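Long-range contacts in putative SnoaL-like polyketide cyclase (Shewanella putrefaciens, PDB 3GZB), which is of unknown function but may act on a small ligand, perhaps as a polyketide cyclase of SnoaL-like type: residues A[99-104]-A[115-120]; A[120-125]-A[140-145]. One frame throughout, in Å; residues are numbered along the deposited sequence.

Contact 1 of 2, residues A[99-104]-A[115-120]; sequences NYHFKG and IIDVAI. With EDO (1,2-ethanediol), chain M.
Asp117 OD1 takes the N-H of His101 NE2 at 2.7 Å, on the syn side of the carboxylate. The donor lies 23° out of the carboxylate plane, whereas OD1 itself sits almost exactly in the plane of the imidazole, whose edge also meets Val118 O. With CG of His101 trans to its own backbone N (chi1 -178°), the ring leads diagonally across to Asp117, not to Ala119, the residue paired with His101. The bond helps to hold the ring's rotation. Lys103 lays its aliphatic CD 3.7 Å from the other oxygen, Asp117 OD2, its NZ staying too far for a salt bridge. An ethanediol, probably from the crystallisation liquor, places C1 over one face of the His101 ring, toward its rim, and accepts the N-H of Lys103 through O1.

On the other face Phe102, Val118 and Ile120 pack together. Phe102 sets CB 4.0 Å from Val118 CG2, while its ring atoms CD1 and CE1 meet Ile120 CD1 obliquely at 4.1 Å. Tyr80 and Phe109 pack round the same ring, and helix 144-151 covers Val118 and Ile120. At one end a water donates to both Asn99 OD1 and Ala119 O; at the other, Ile116 N binds Gly104 O at 2.8 Å, nearly straight (171°). Six backbone hydrogen bonds in three reciprocal pairs, at Tyr100-Ile120, Phe102-Val118 and Gly104-Ile116, make this a regular antiparallel ladder in the curved sheet of the NTF2-like fold.

Contact 2 of 2, residues A[120-125]-A[140-145]; sequences IPAVTS and DLIDYQ
Leu141 and Asp143 pair with Val123 and Pro121 across the antiparallel hairpin of strands 115-129 and 134-142, part of the curved sheet of this NTF2-like fold. Leu141 and Val123 form a hydrogen-bonded pair: Leu141 N gives its hydrogen to Val123 O at 2.8 Å, and Val123 N returns one to Leu141 O. Their CB atoms lie 4.3 Å apart on a face that packs against Ile97 and Leu93 of the second subunit, whose Tyr88 hydroxyl also bonds Leu141 O.

Beyond the strand end, Asp143 N reaches Pro121 O at 2.9 Å and so carries the pairing into an inverse gamma turn centred on Asp143. Its carboxylate, trans to the backbone N (chi1 -178°), runs past the proline ring, OD2 meeting Pro121 CG at 3.6 Å. Asp143 is also the N-cap of helix 144-151; OD2 bonds Thr146 OG1 and His86 NE2 of the second subunit, so one carboxylate ties strand, helix start and dimer partner together.

The opposite face begins with Ile142, whose CG2 meets Ile120 CG2 at 3.6 Å and also rests over the centre of the Tyr144 ring, while its CD1 touches Ala122 CB. Farther along it, Thr124 and Asp140 lie side by side. A valine in place of Thr124 would probably leave Asp140 OD1 without this hydroxyl donor and the Tyr100 hydroxyl without its partner, leaving His138 to hold the carboxylate with one bond fewer. Asp140 OD1, which His138 NE2 also bonds, accepts the hydrogen bond of Thr124 OG1 at 2.7 Å from above the carboxylate plane, 43° out of it.

Along the chain the two contacts follow in series. Strand 93-103 runs out to the corner at Gly104, and contact 1 closes the ten-residue excursion that returns as strand 115-129. That strand continues through Ile120, shared by both contacts, into contact 2, which closes the hairpin back along strand 134-142 before helix 144-151 begins. Neither contact nests in or crosses the other; they bind opposite edges of strand 115-129 and make three neighbouring strands of one sheet. Their side chains also meet directly: Tyr100 of contact 1 reaches past Ala122 to place OH 2.7 Å from Thr124 OG1, a probable hydrogen bond, near Asp140 of contact 2.

Contact 1 of 2, residues A[99-104]-A[115-120]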
ATOM      1  N   ASN A  99       4.747  -7.416  -6.696  1.00 11.61           N
ATOM      2  CA  ASN A  99       4.088  -8.669  -6.994  1.00 12.35           C
ATOM      3  C   ASN A  99       4.819  -9.769  -6.235  1.00 11.60           C
ATOM      4  O   ASN A  99       6.073  -9.823  -6.253  1.00 13.28           O
ATOM      5  CB  ASN A  99       4.101  -9.029  -8.499  1.00 14.43           C
ATOM      6  CG  ASN A  99       3.246  -8.129  -9.324  1.00 26.13           C
ATOM      7  OD1 ASN A  99       2.057  -8.350  -9.451  1.00 27.47           O
ATOM      8  ND2 ASN A  99       3.856  -7.106  -9.925  1.00 27.00           N
ATOM      9  N   TYR A 100       4.066 -10.654  -5.590  1.00 10.02           N
ATOM     10  CA  TYR A 100       4.630 -11.829  -5.002  1.00  9.51           C
ATOM     11  C   TYR A 100       4.576 -12.981  -6.003  1.00 10.78           C
ATOM     12  O   TYR A 100       3.487 -13.337  -6.492  1.00 11.18           O
ATOM     13  CB  TYR A 100       3.915 -12.254  -3.728  1.00  9.54           C
ATOM     14  CG  TYR A 100       4.125 -11.350  -2.521  1.00  8.42           C
ATOM     15  CD1 TYR A 100       5.287 -11.441  -1.753  1.00  8.80           C
ATOM     16  CD2 TYR A 100       3.214 -10.379  -2.176  1.00 11.39           C
ATOM     17  CE1 TYR A 100       5.464 -10.661  -0.643  1.00 10.03           C
ATOM     18  CE2 TYR A 100       3.436  -9.541  -1.054  1.00  9.59           C
ATOM     19  CZ  TYR A 100       4.558  -9.712  -0.294  1.00 10.70           C
ATOM     20  OH  TYR A 100       4.727  -8.935   0.840  1.00 10.15           O
ATOM     21  N   HIS A 101       5.732 -13.519  -6.327  1.00  9.26           N
ATOM     22  CA  HIS A 101       5.881 -14.607  -7.303  1.00  9.22           C
ATOM     23  C   HIS A 101       6.160 -15.909  -6.595  1.00  9.22           C
ATOM     24  O   HIS A 101       7.206 -16.054  -5.944  1.00 10.42           O
ATOM     25  CB  HIS A 101       7.021 -14.246  -8.278  1.00 10.68           C
ATOM     26  CG  HIS A 101       7.225 -15.262  -9.343  1.00 11.24           C
ATOM     27  ND1 HIS A 101       8.425 -15.400 -10.001  1.00 13.45           N
ATOM     28  CD2 HIS A 101       6.366 -16.136  -9.921  1.00 11.21           C
ATOM     29  CE1 HIS A 101       8.310 -16.349 -10.923  1.00 15.07           C
ATOM     30  NE2 HIS A 101       7.070 -16.814 -10.903  1.00 15.46           N
ATOM     31  N   PHE A 102       5.223 -16.851  -6.769  1.00  9.50           N
ATOM     32  CA  PHE A 102       5.335 -18.197  -6.248  1.00  9.65           C
ATOM     33  C   PHE A 102       5.435 -19.178  -7.425  1.00 11.51           C
ATOM     34  O   PHE A 102       4.615 -19.141  -8.358  1.00 11.40           O
ATOM     35  CB  PHE A 102       4.116 -18.611  -5.428  1.00  9.70           C
ATOM     36  CG  PHE A 102       3.932 -17.866  -4.135  1.00 10.00           C
ATOM     37  CD1 PHE A 102       3.294 -16.643  -4.110  1.00 11.09           C
ATOM     38  CD2 PHE A 102       4.332 -18.439  -2.934  1.00  9.26           C
ATOM     39  CE1 PHE A 102       3.051 -16.001  -2.909  1.00 11.11           C
ATOM     40  CE2 PHE A 102       4.116 -17.763  -1.723  1.00 10.40           C
ATOM     41  CZ  PHE A 102       3.471 -16.572  -1.726  1.00 10.11           C
ATOM     42  N   LYS A 103       6.409 -20.068  -7.347  1.00 11.05           N
ATOM     43  CA  LYS A 103       6.558 -21.198  -8.279  1.00 11.49           C
ATOM     44  C   LYS A 103       6.900 -22.462  -7.512  1.00 11.64           C
ATOM     45  O   LYS A 103       7.814 -22.458  -6.662  1.00 14.62           O
ATOM     46  CB  LYS A 103       7.590 -20.910  -9.336  1.00 12.85           C
ATOM     47  CG  LYS A 103       7.757 -22.052 -10.376  1.00 19.48           C
ATOM     48  CD  LYS A 103       8.593 -21.553 -11.550  1.00 25.01           C
ATOM     49  CE  LYS A 103       8.534 -22.501 -12.755  1.00 39.43           C
ATOM     50  NZ  LYS A 103       9.818 -23.235 -12.958  1.00 47.26           N
ATOM     51  N   GLY A 104       6.120 -23.504  -7.722  1.00 12.52           N
ATOM     52  CA  GLY A 104       6.386 -24.781  -7.053  1.00 12.29           C
ATOM     53  C   GLY A 104       5.168 -25.616  -6.843  1.00 11.69           C
ATOM     54  O   GLY A 104       4.133 -25.378  -7.444  1.00 11.98           O
ATOM     55  N   ILE A 115       2.505 -28.372 -10.371  1.00 14.41           N
ATOM     56  CA  ILE A 115       3.399 -27.233 -10.173  1.00 14.65           C
ATOM     57  C   ILE A 115       2.653 -25.992 -10.666  1.00 14.75           C
ATOM     58  O   ILE A 115       2.087 -25.988 -11.774  1.00 16.04           O
ATOM     59  CB  ILE A 115       4.752 -27.390 -10.936  1.00 15.90           C
ATOM     60  CG1 ILE A 115       5.523 -28.635 -10.456  1.00 17.93           C
ATOM     61  CG2 ILE A 115       5.607 -26.126 -10.794  1.00 18.64           C
ATOM     62  CD1 ILE A 115       5.838 -28.648  -8.968  1.00 22.75           C
ATOM     63  N   ILE A 116       2.622 -24.968  -9.814  1.00 10.73           N
ATOM     64  CA  ILE A 116       1.937 -23.708 -10.116  1.00 11.09           C
ATOM     65  C   ILE A 116       2.960 -22.595 -10.278  1.00 11.45           C
ATOM     66  O   ILE A 116       4.121 -22.687  -9.846  1.00 10.81           O
ATOM     67  CB  ILE A 116       0.800 -23.337  -9.082  1.00 13.56           C
ATOM     68  CG1 ILE A 116       1.333 -23.089  -7.679  1.00 16.08           C
ATOM     69  CG2 ILE A 116      -0.318 -24.399  -9.166  1.00 17.47           C
ATOM     70  CD1 ILE A 116       2.029 -21.698  -7.413  1.00 15.25           C
ATOM     71  N   ASP A 117       2.532 -21.527 -10.950  1.00 11.62           N
ATOM     72  CA  ASP A 117       3.352 -20.324 -11.122  1.00 12.20           C
ATOM     73  C   ASP A 117       2.389 -19.145 -11.138  1.00 14.96           C
ATOM     74  O   ASP A 117       1.582 -18.997 -12.076  1.00 14.92           O
ATOM     75  CB  ASP A 117       4.089 -20.467 -12.463  1.00 14.97           C
ATOM     76  CG  ASP A 117       5.250 -19.493 -12.651  1.00 22.52           C
ATOM     77  OD1 ASP A 117       5.292 -18.454 -12.003  1.00 21.66           O
ATOM     78  OD2 ASP A 117       6.111 -19.769 -13.550  1.00 28.59           O
ATOM     79  N   VAL A 118       2.418 -18.321 -10.097  1.00 11.17           N
ATOM     80  CA  VAL A 118       1.538 -17.169  -9.997  1.00 11.33           C
ATOM     81  C   VAL A 118       2.326 -15.931  -9.595  1.00 11.37           C
ATOM     82  O   VAL A 118       3.343 -16.038  -8.891  1.00 11.04           O
ATOM     83  CB  VAL A 118       0.387 -17.377  -8.950  1.00 14.32           C
ATOM     84  CG1 VAL A 118      -0.534 -18.529  -9.421  1.00 15.07           C
ATOM     85  CG2 VAL A 118       0.884 -17.694  -7.515  1.00 14.53           C
ATOM     86  N   ALA A 119       1.821 -14.769 -10.036  1.00 10.28           N
ATOM     87  CA  ALA A 119       2.413 -13.473  -9.702  1.00 10.37           C
ATOM     88  C   ALA A 119       1.292 -12.590  -9.187  1.00 13.54           C
ATOM     89  O   ALA A 119       0.363 -12.241  -9.942  1.00 13.22           O
ATOM     90  CB  ALA A 119       3.085 -12.856 -10.978  1.00 12.54           C
ATOM     91  N   ILE A 120       1.330 -12.287  -7.898  1.00 10.70           N
ATOM     92  CA  ILE A 120       0.177 -11.718  -7.207  1.00 10.69           C
ATOM     93  C   ILE A 120       0.443 -10.251  -6.832  1.00 10.12           C
ATOM     94  O   ILE A 120       1.324  -9.959  -6.047  1.00  9.13           O
ATOM     95  CB  ILE A 120      -0.126 -12.496  -5.915  1.00  9.24           C
ATOM     96  CG1 ILE A 120      -0.193 -14.006  -6.154  1.00 11.43           C
ATOM     97  CG2 ILE A 120      -1.419 -11.943  -5.269  1.00 11.54           C
ATOM     98  CD1 ILE A 120      -0.348 -14.905  -4.885  1.00 11.90           C
TER
HETATM   99  C1  EDO M 158       9.621 -17.949  -7.220  1.00 23.20           C
HETATM  100  O1  EDO M 158       9.067 -18.967  -6.339  1.00 27.93           O
HETATM  101  C2  EDO M 158      11.077 -18.213  -7.491  1.00 29.84           C
HETATM  102  O2  EDO M 158      10.988 -19.347  -8.369  1.00 30.46           O
HETATM  103  O   HOH W   1       0.908  -9.863 -11.615  1.00 39.68           O

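Contact 2 of 2, residues A[120-125]-A[140-145]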
ATOM      1  N   ILE A 120       1.330 -12.287  -7.898  1.00 10.70           N
ATOM      2  CA  ILE A 120       0.177 -11.718  -7.207  1.00 10.69           C
ATOM      3  C   ILE A 120       0.443 -10.251  -6.832  1.00 10.12           C
ATOM      4  O   ILE A 120       1.324  -9.959  -6.047  1.00  9.13           O
ATOM      5  CB  ILE A 120      -0.126 -12.496  -5.915  1.00  9.24           C
ATOM      6  CG1 ILE A 120      -0.193 -14.006  -6.154  1.00 11.43           C
ATOM      7  CG2 ILE A 120      -1.419 -11.943  -5.269  1.00 11.54           C
ATOM      8  CD1 ILE A 120      -0.348 -14.905  -4.885  1.00 11.90           C
ATOM      9  N   PRO A 121      -0.301  -9.309  -7.430  1.00  9.71           N
ATOM     10  CA  PRO A 121      -0.102  -7.886  -7.020  1.00  9.13           C
ATOM     11  C   PRO A 121      -0.373  -7.691  -5.529  1.00  9.48           C
ATOM     12  O   PRO A 121      -1.270  -8.337  -4.973  1.00  9.57           O
ATOM     13  CB  PRO A 121      -1.105  -7.120  -7.903  1.00  9.96           C
ATOM     14  CG  PRO A 121      -1.375  -8.063  -9.063  1.00 10.81           C
ATOM     15  CD  PRO A 121      -1.299  -9.456  -8.490  1.00 11.70           C
ATOM     16  N   ALA A 122       0.378  -6.758  -4.909  1.00  9.13           N
ATOM     17  CA  ALA A 122       0.279  -6.486  -3.476  1.00  8.71           C
ATOM     18  C   ALA A 122       0.901  -5.196  -3.074  1.00  9.03           C
ATOM     19  O   ALA A 122       1.786  -4.677  -3.737  1.00  9.80           O
ATOM     20  CB  ALA A 122       0.958  -7.621  -2.700  1.00  9.74           C
ATOM     21  N   VAL A 123       0.406  -4.678  -1.951  1.00  8.38           N
ATOM     22  CA  VAL A 123       1.026  -3.633  -1.179  1.00  9.36           C
ATOM     23  C   VAL A 123       1.265  -4.212   0.186  1.00  9.47           C
ATOM     24  O   VAL A 123       0.353  -4.764   0.828  1.00 10.52           O
ATOM     25  CB  VAL A 123       0.126  -2.414  -1.096  1.00 10.04           C
ATOM     26  CG1 VAL A 123       0.753  -1.284  -0.255  1.00 12.31           C
ATOM     27  CG2 VAL A 123      -0.219  -1.921  -2.529  1.00 10.19           C
ATOM     28  N   THR A 124       2.484  -4.074   0.665  1.00  8.09           N
ATOM     29  CA  THR A 124       2.890  -4.493   2.030  1.00  8.70           C
ATOM     30  C   THR A 124       3.493  -3.274   2.733  1.00  9.27           C
ATOM     31  O   THR A 124       4.366  -2.598   2.150  1.00 10.06           O
ATOM     32  CB  THR A 124       3.927  -5.620   1.964  1.00 10.60           C
ATOM     33  OG1 THR A 124       3.264  -6.761   1.407  1.00  9.53           O
ATOM     34  CG2 THR A 124       4.522  -5.958   3.346  1.00 11.82           C
ATOM     35  N   SER A 125       3.052  -2.965   3.953  1.00  9.24           N
ATOM     36  CA  SER A 125       3.676  -1.933   4.742  1.00  9.84           C
ATOM     37  C   SER A 125       4.185  -2.530   6.019  1.00  8.93           C
ATOM     38  O   SER A 125       3.605  -3.458   6.604  1.00 10.63           O
ATOM     39  CB  SER A 125       2.741  -0.760   5.015  1.00 10.59           C
ATOM     40  OG  SER A 125       1.618  -1.161   5.818  1.00 12.51           O
ATOM     41  N   ASP A 140      -0.636  -6.461   5.018  1.00  9.90           N
ATOM     42  CA  ASP A 140      -0.699  -6.908   3.658  1.00  9.88           C
ATOM     43  C   ASP A 140      -2.027  -6.563   3.005  1.00  7.35           C
ATOM     44  O   ASP A 140      -3.084  -6.728   3.614  1.00  9.51           O
ATOM     45  CB  ASP A 140      -0.513  -8.410   3.533  1.00 10.46           C
ATOM     46  CG  ASP A 140       0.939  -8.850   3.475  1.00 11.16           C
ATOM     47  OD1 ASP A 140       1.886  -8.020   3.387  1.00 11.90           O
ATOM     48  OD2 ASP A 140       1.129 -10.120   3.532  1.00 11.21           O
ATOM     49  N   LEU A 141      -1.941  -6.073   1.775  1.00  8.56           N
ATOM     50  CA  LEU A 141      -3.098  -5.862   0.904  1.00  7.87           C
ATOM     51  C   LEU A 141      -2.846  -6.660  -0.357  1.00  8.35           C
ATOM     52  O   LEU A 141      -2.123  -6.204  -1.253  1.00  8.43           O
ATOM     53  CB  LEU A 141      -3.280  -4.364   0.586  1.00  8.63           C
ATOM     54  CG  LEU A 141      -3.600  -3.424   1.734  1.00 10.49           C
ATOM     55  CD1 LEU A 141      -3.485  -1.961   1.281  1.00 12.37           C
ATOM     56  CD2 LEU A 141      -4.970  -3.724   2.320  1.00 11.78           C
ATOM     57  N   ILE A 142      -3.390  -7.874  -0.415  1.00 10.18           N
ATOM     58  CA  ILE A 142      -3.072  -8.855  -1.468  1.00  8.73           C
ATOM     59  C   ILE A 142      -4.197  -8.904  -2.472  1.00  7.82           C
ATOM     60  O   ILE A 142      -5.382  -8.946  -2.090  1.00  9.89           O
ATOM     61  CB  ILE A 142      -2.920 -10.232  -0.859  1.00  9.72           C
ATOM     62  CG1 ILE A 142      -1.876 -10.257   0.256  1.00 12.41           C
ATOM     63  CG2 ILE A 142      -2.567 -11.317  -1.896  1.00 10.19           C
ATOM     64  CD1 ILE A 142      -0.492  -9.815  -0.100  1.00 12.73           C
ATOM     65  N   ASP A 143      -3.850  -8.930  -3.775  1.00  8.17           N
ATOM     66  CA  ASP A 143      -4.857  -9.044  -4.844  1.00  7.96           C
ATOM     67  C   ASP A 143      -5.189 -10.521  -5.116  1.00  9.24           C
ATOM     68  O   ASP A 143      -4.716 -11.153  -6.073  1.00 10.28           O
ATOM     69  CB  ASP A 143      -4.344  -8.333  -6.132  1.00  7.84           C
ATOM     70  CG  ASP A 143      -5.323  -8.339  -7.272  1.00  8.16           C
ATOM     71  OD1 ASP A 143      -6.440  -8.863  -7.152  1.00 10.07           O
ATOM     72  OD2 ASP A 143      -4.893  -7.820  -8.321  1.00  9.55           O
ATOM     73  N   TYR A 144      -6.046 -11.078  -4.262  1.00  9.36           N
ATOM     74  CA  TYR A 144      -6.396 -12.501  -4.353  1.00  9.16           C
ATOM     75  C   TYR A 144      -7.187 -12.831  -5.611  1.00 10.43           C
ATOM     76  O   TYR A 144      -7.049 -13.923  -6.135  1.00 10.14           O
ATOM     77  CB  TYR A 144      -7.217 -12.929  -3.133  1.00 10.77           C
ATOM     78  CG  TYR A 144      -6.407 -13.025  -1.878  1.00 10.50           C
ATOM     79  CD1 TYR A 144      -5.437 -13.971  -1.750  1.00 12.53           C
ATOM     80  CD2 TYR A 144      -6.588 -12.135  -0.810  1.00 11.77           C
ATOM     81  CE1 TYR A 144      -4.670 -14.073  -0.618  1.00 14.60           C
ATOM     82  CE2 TYR A 144      -5.795 -12.221   0.326  1.00 14.01           C
ATOM     83  CZ  TYR A 144      -4.888 -13.183   0.423  1.00 13.82           C
ATOM     84  OH  TYR A 144      -4.104 -13.312   1.565  1.00 16.17           O
ATOM     85  N   GLN A 145      -8.012 -11.917  -6.121  1.00  9.78           N
ATOM     86  CA  GLN A 145      -8.746 -12.222  -7.336  1.00 10.45           C
ATOM     87  C   GLN A 145      -7.810 -12.437  -8.515  1.00 10.09           C
ATOM     88  O   GLN A 145      -8.051 -13.364  -9.317  1.00 11.27           O
ATOM     89  CB  GLN A 145      -9.773 -11.147  -7.675  1.00 11.71           C
ATOM     90  CG  GLN A 145     -10.679 -11.540  -8.871  1.00 14.79           C
ATOM     91  CD  GLN A 145     -11.503 -12.799  -8.587  1.00 16.91           C
ATOM     92  OE1 GLN A 145     -12.288 -12.826  -7.640  1.00 22.01           O
ATOM     93  NE2 GLN A 145     -11.281 -13.878  -9.378  1.00 18.27           N
TER